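Non-ribosomal peptide synthetase (PDB 3WV4) belongs to the ANL clan of AMP-binding enzymes and is modelled here as the N-terminal domain of a non-ribosomal peptide synthetase. Local coordinates at residues Ile199-Ser204 with Gly341-Lys346; Val243-Gly248 with Asn314-Leu319. One frame throughout, in Å; residues are numbered along the deposited sequence.

In the fold
From the N terminus, the chain runs along strand 195-200 into residues 199-204, the first half of contact 1. Contact 2 then opens at 243-248, where helix 246-258 begins, and closes 66 residues later at 314-319, just past strand 311-314. The chain next follows strand 335-340 to residues 341-346 and closes contact 1, so contact 2 is nested inside the larger loop. Their centres lie 11 Å apart, and they touch: K346 NZ probably hydrogen-bonds to D246 O, and T343 packs on D246. Together they bring the two-stranded sheet 195-200/210-214, the start of helix 246-258 and the loops following parallel strands 311-314 and 335-340 into one neighbourhood.

Contact 1: Ile199-Ser204 with Gly341-Lys346; sequences IYTSGS and GQTECK
T343 turns its methyl, CG2, against the CG2 methyls of both I199 and T201. CG2 of T343 lies 3.6 Å from CG2 of I199. From CG2 of T201 the same T343 CG2 is 3.7 Å away. The T201 methyl also reaches the root of that side chain, with T201 CG2 3.6 Å from T343 CB. I199 crosses T343 at a slant, whereas T201 and T343 slide past one another in opposite directions. With chi1 of T343 at -56°, OG1 lies beside the backbone N and opposite the carbonyl carbon, which leaves CG2 anti to the N and directed at the isoleucine. In T201 the hydroxyl sits between the backbone N and the carbonyl carbon (chi1 56°), while the methyl faces T343; OG1 makes a weak hydrogen bond to K209 O. Threonine thus suits both places, offering a small apolar surface while keeping a polar branch, and buried I199 adds a wholly apolar one. The contact is carried by methyl packing, with T343 on a short 3-10 turn.

The sequences YTSGS and GQTE match two core motifs of this family, so the contact joins two signature loops. Strand 195-200 pairs with 210-214, whose V211 also touches T343, and Y200 points away from the contact to pack on helix 131-141. On the other segment, E344 OE2 bonds to Y401 OH, and Q342 leans on strand 422-425.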
loop_
_atom_site.group_PDB
_atom_site.type_symbol
_atom_site.label_atom_id
_atom_site.label_comp_id
_atom_site.label_asym_id
_atom_site.label_seq_id
_atom_site.Cartn_x
_atom_site.Cartn_y
_atom_site.Cartn_z
ATOM N N ILE A 199 -8.059 -6.071 -0.711
ATOM C CA ILE A 199 -7.147 -5.917 -1.829
ATOM C C ILE A 199 -7.365 -7.051 -2.779
ATOM O O ILE A 199 -6.993 -8.190 -2.463
ATOM C CB ILE A 199 -5.699 -5.991 -1.388
ATOM C CG1 ILE A 199 -5.337 -4.848 -0.453
ATOM C CG2 ILE A 199 -4.776 -5.993 -2.602
ATOM C CD1 ILE A 199 -5.253 -3.502 -1.168
ATOM N N TYR A 200 -7.926 -6.766 -3.956
ATOM C CA TYR A 200 -8.180 -7.827 -4.923
ATOM C C TYR A 200 -6.884 -8.203 -5.601
ATOM O O TYR A 200 -6.263 -7.366 -6.209
ATOM C CB TYR A 200 -9.296 -7.403 -5.903
ATOM C CG TYR A 200 -10.633 -7.727 -5.309
ATOM C CD1 TYR A 200 -11.187 -8.985 -5.466
ATOM C CD2 TYR A 200 -11.324 -6.811 -4.516
ATOM C CE1 TYR A 200 -12.419 -9.303 -4.890
ATOM C CE2 TYR A 200 -12.531 -7.128 -3.934
ATOM C CZ TYR A 200 -13.090 -8.377 -4.141
ATOM O OH TYR A 200 -14.274 -8.726 -3.546
ATOM N N THR A 201 -6.465 -9.452 -5.474
ATOM C CA THR A 201 -5.253 -9.982 -6.169
ATOM C C THR A 201 -5.563 -10.809 -7.469
ATOM O O THR A 201 -4.703 -11.044 -8.304
ATOM C CB THR A 201 -4.498 -10.930 -5.222
ATOM O OG1 THR A 201 -5.398 -11.966 -4.791
ATOM C CG2 THR A 201 -4.023 -10.156 -4.004
ATOM N N SER A 202 -6.807 -11.192 -7.663
ATOM C CA SER A 202 -7.170 -12.004 -8.843
ATOM C C SER A 202 -7.223 -11.219 -10.166
ATOM O O SER A 202 -7.748 -10.136 -10.263
ATOM C CB SER A 202 -8.509 -12.616 -8.588
ATOM O OG SER A 202 -9.400 -11.659 -8.094
ATOM N N GLY A 203 -6.672 -11.814 -11.206
ATOM C CA GLY A 203 -6.721 -11.231 -12.540
ATOM C C GLY A 203 -8.051 -11.532 -13.243
ATOM O O GLY A 203 -8.960 -12.212 -12.706
ATOM N N SER A 204 -8.130 -10.976 -14.442
ATOM C CA SER A 204 -9.255 -11.128 -15.367
ATOM C C SER A 204 -9.801 -12.549 -15.490
ATOM O O SER A 204 -11.026 -12.751 -15.484
ATOM C CB SER A 204 -8.735 -10.732 -16.723
ATOM O OG SER A 204 -9.709 -9.989 -17.281
ATOM N N GLY A 341 7.671 -9.962 -0.706
ATOM C CA GLY A 341 6.432 -10.080 0.008
ATOM C C GLY A 341 5.310 -10.645 -0.825
ATOM O O GLY A 341 5.481 -10.869 -2.015
ATOM N N GLN A 342 4.154 -10.831 -0.190
ATOM C CA GLN A 342 2.893 -11.184 -0.850
ATOM C C GLN A 342 1.855 -10.312 -0.227
ATOM O O GLN A 342 1.982 -9.964 0.945
ATOM C CB GLN A 342 2.456 -12.636 -0.523
ATOM C CG GLN A 342 3.199 -13.726 -1.277
ATOM C CD GLN A 342 2.686 -15.137 -0.961
ATOM O OE1 GLN A 342 1.914 -15.375 -0.024
ATOM N NE2 GLN A 342 3.068 -16.058 -1.780
ATOM N N THR A 343 0.753 -10.126 -0.945
ATOM C CA THR A 343 -0.396 -9.412 -0.440
ATOM C C THR A 343 -1.001 -10.002 0.833
ATOM O O THR A 343 -1.378 -9.256 1.762
ATOM C CB THR A 343 -1.460 -9.325 -1.543
ATOM O OG1 THR A 343 -0.896 -8.708 -2.695
ATOM C CG2 THR A 343 -2.583 -8.469 -1.071
ATOM N N GLU A 344 -0.914 -11.330 0.962
ATOM C CA GLU A 344 -1.452 -12.060 2.105
ATOM C C GLU A 344 -0.884 -11.648 3.464
ATOM O O GLU A 344 -1.540 -11.839 4.533
ATOM C CB GLU A 344 -1.250 -13.576 1.873
ATOM C CG GLU A 344 -2.205 -14.223 0.876
ATOM C CD GLU A 344 -1.858 -14.003 -0.608
ATOM O OE1 GLU A 344 -1.001 -13.169 -0.993
ATOM O OE2 GLU A 344 -2.527 -14.646 -1.428
ATOM N N CYS A 345 0.280 -11.006 3.464
ATOM C CA CYS A 345 0.802 -10.401 4.711
ATOM C C CYS A 345 1.549 -9.064 4.510
ATOM O O CYS A 345 2.390 -8.665 5.299
ATOM C CB CYS A 345 1.726 -11.420 5.360
ATOM S SG CYS A 345 3.218 -11.769 4.475
ATOM N N LYS A 346 1.238 -8.387 3.422
ATOM C CA LYS A 346 1.917 -7.193 2.919
ATOM C C LYS A 346 3.327 -7.425 2.490
ATOM O O LYS A 346 3.657 -7.143 1.326
ATOM C CB LYS A 346 1.833 -6.029 3.888
ATOM C CG LYS A 346 2.557 -4.792 3.436
ATOM C CD LYS A 346 2.415 -4.366 1.978
ATOM C CE LYS A 346 3.282 -3.117 1.702
ATOM N NZ LYS A 346 3.171 -2.506 0.330
#

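Contact 2: Val243-Gly248 with Asn314-Leu319; sequences VSWDFG and NSAAAL
A 2.7 Å hydrogen bond from N314 ND2 to A317 O braces the turn that holds S315 and A316 against F247 and W245; asparagine suits the place because its amide reaches back to that carbonyl. The donor lies 33° out of the carbonyl plane, while the acceptor is almost in the amide plane of N314. Within the turn, A316 has a positive phi (70°), and A317 N bonds to S315 O, as in a classic gamma turn.

S315 OG stands over the face of the F247 ring, near its centre and 2.9 Å above the plane. Serine is small enough for such close packing, and phenylalanine offers it a flat face. F247 directs CG anti to its backbone N (chi1 -166°), which carries the ring out to the turn. Beside it, CB of F247 rests over the centre of the W245 indole, 3.5 Å above its plane. The edge of the indole loosely meets the bare methyl of A316, W245 CZ2 to A316 CB 4.5 Å.

W245 is the N-cap residue of helix 246-258. F247 also packs on M241 and P286, while S315 touches M339, placing the contact at the C-terminal ends of the parallel strands 284-287, 311-314 and 335-340.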
loop_
_atom_site.group_PDB
_atom_site.type_symbol
_atom_site.label_atom_id
_atom_site.label_comp_id
_atom_site.label_asym_id
_atom_site.label_seq_id
_atom_site.Cartn_x
_atom_site.Cartn_y
_atom_site.Cartn_z
ATOM N N VAL A 243 -2.053 4.081 -5.780
ATOM C CA VAL A 243 -2.443 3.917 -4.371
ATOM C C VAL A 243 -3.604 2.935 -4.180
ATOM O O VAL A 243 -4.062 2.730 -3.049
ATOM C CB VAL A 243 -2.720 5.269 -3.698
ATOM C CG1 VAL A 243 -1.462 6.123 -3.755
ATOM C CG2 VAL A 243 -3.892 5.994 -4.332
ATOM N N SER A 244 -4.039 2.311 -5.278
ATOM C CA SER A 244 -4.983 1.172 -5.308
ATOM C C SER A 244 -4.298 -0.194 -5.299
ATOM O O SER A 244 -4.946 -1.219 -5.230
ATOM C CB SER A 244 -5.773 1.212 -6.626
ATOM O OG SER A 244 -6.359 2.493 -6.820
ATOM N N TRP A 245 -2.989 -0.190 -5.458
ATOM C CA TRP A 245 -2.151 -1.350 -5.309
ATOM C C TRP A 245 -1.551 -1.180 -3.886
ATOM O O TRP A 245 -1.299 -0.063 -3.419
ATOM C CB TRP A 245 -1.135 -1.309 -6.467
ATOM C CG TRP A 245 0.065 -2.227 -6.403
ATOM C CD1 TRP A 245 0.235 -3.342 -5.616
ATOM C CD2 TRP A 245 1.251 -2.129 -7.210
ATOM N NE1 TRP A 245 1.463 -3.914 -5.857
ATOM C CE2 TRP A 245 2.107 -3.202 -6.831
ATOM C CE3 TRP A 245 1.673 -1.244 -8.212
ATOM C CZ2 TRP A 245 3.362 -3.417 -7.415
ATOM C CZ3 TRP A 245 2.918 -1.449 -8.792
ATOM C CH2 TRP A 245 3.751 -2.538 -8.388
ATOM N N ASP A 246 -1.444 -2.258 -3.143
ATOM C CA ASP A 246 -0.958 -2.152 -1.788
ATOM C C ASP A 246 0.461 -1.504 -1.708
ATOM O O ASP A 246 0.857 -0.947 -0.675
ATOM C CB ASP A 246 -1.062 -3.509 -1.052
ATOM C CG ASP A 246 -0.141 -4.578 -1.589
ATOM O OD1 ASP A 246 0.575 -4.328 -2.589
ATOM O OD2 ASP A 246 -0.140 -5.696 -0.988
ATOM N N PHE A 247 1.192 -1.516 -2.813
ATOM C CA PHE A 247 2.508 -0.909 -2.835
ATOM C C PHE A 247 2.357 0.584 -2.598
ATOM O O PHE A 247 2.877 1.104 -1.626
ATOM C CB PHE A 247 3.251 -1.240 -4.156
ATOM C CG PHE A 247 4.738 -0.945 -4.128
ATOM C CD1 PHE A 247 5.430 -0.720 -2.916
ATOM C CD2 PHE A 247 5.472 -0.919 -5.307
ATOM C CE1 PHE A 247 6.786 -0.462 -2.905
ATOM C CE2 PHE A 247 6.845 -0.685 -5.287
ATOM C CZ PHE A 247 7.491 -0.442 -4.103
ATOM N N GLY A 248 1.569 1.256 -3.425
ATOM C CA GLY A 248 1.311 2.684 -3.224
ATOM C C GLY A 248 0.515 3.009 -1.963
ATOM O O GLY A 248 0.744 4.028 -1.314
ATOM N N ASN A 314 12.437 -1.687 -3.988
ATOM C CA ASN A 314 11.930 -2.527 -5.017
ATOM C C ASN A 314 11.204 -3.670 -4.361
ATOM O O ASN A 314 11.791 -4.432 -3.570
ATOM C CB ASN A 314 13.055 -3.064 -5.894
ATOM C CG ASN A 314 12.520 -3.859 -7.084
ATOM O OD1 ASN A 314 11.865 -3.304 -7.959
ATOM N ND2 ASN A 314 12.808 -5.130 -7.126
ATOM N N SER A 315 9.910 -3.754 -4.674
ATOM C CA SER A 315 9.134 -4.945 -4.394
ATOM C C SER A 315 8.839 -5.513 -5.798
ATOM O O SER A 315 9.651 -5.359 -6.724
ATOM C CB SER A 315 7.883 -4.632 -3.496
ATOM O OG SER A 315 7.158 -3.466 -3.878
ATOM N N ALA A 316 7.718 -6.187 -5.967
ATOM C CA ALA A 316 7.318 -6.655 -7.294
ATOM C C ALA A 316 8.184 -7.793 -7.853
ATOM O O ALA A 316 7.641 -8.874 -8.075
ATOM C CB ALA A 316 7.246 -5.500 -8.297
ATOM N N ALA A 317 9.482 -7.576 -8.102
ATOM C CA ALA A 317 10.324 -8.583 -8.819
ATOM C C ALA A 317 11.805 -8.268 -8.846
ATOM O O ALA A 317 12.193 -7.139 -8.745
ATOM C CB ALA A 317 9.840 -8.756 -10.255
ATOM N N ALA A 318 12.614 -9.291 -9.010
ATOM C CA ALA A 318 14.046 -9.188 -9.014
ATOM C C ALA A 318 14.558 -8.037 -9.864
ATOM O O ALA A 318 14.175 -7.846 -11.022
ATOM C CB ALA A 318 14.654 -10.510 -9.498
ATOM N N LEU A 319 15.434 -7.261 -9.264
ATOM C CA LEU A 319 16.074 -6.159 -9.928
ATOM C C LEU A 319 17.424 -6.696 -10.380
ATOM O O LEU A 319 18.166 -7.219 -9.554
ATOM C CB LEU A 319 16.235 -5.035 -8.907
ATOM C CG LEU A 319 16.447 -3.605 -9.419
ATOM C CD1 LEU A 319 15.292 -3.146 -10.304
ATOM C CD2 LEU A 319 16.580 -2.698 -8.208
#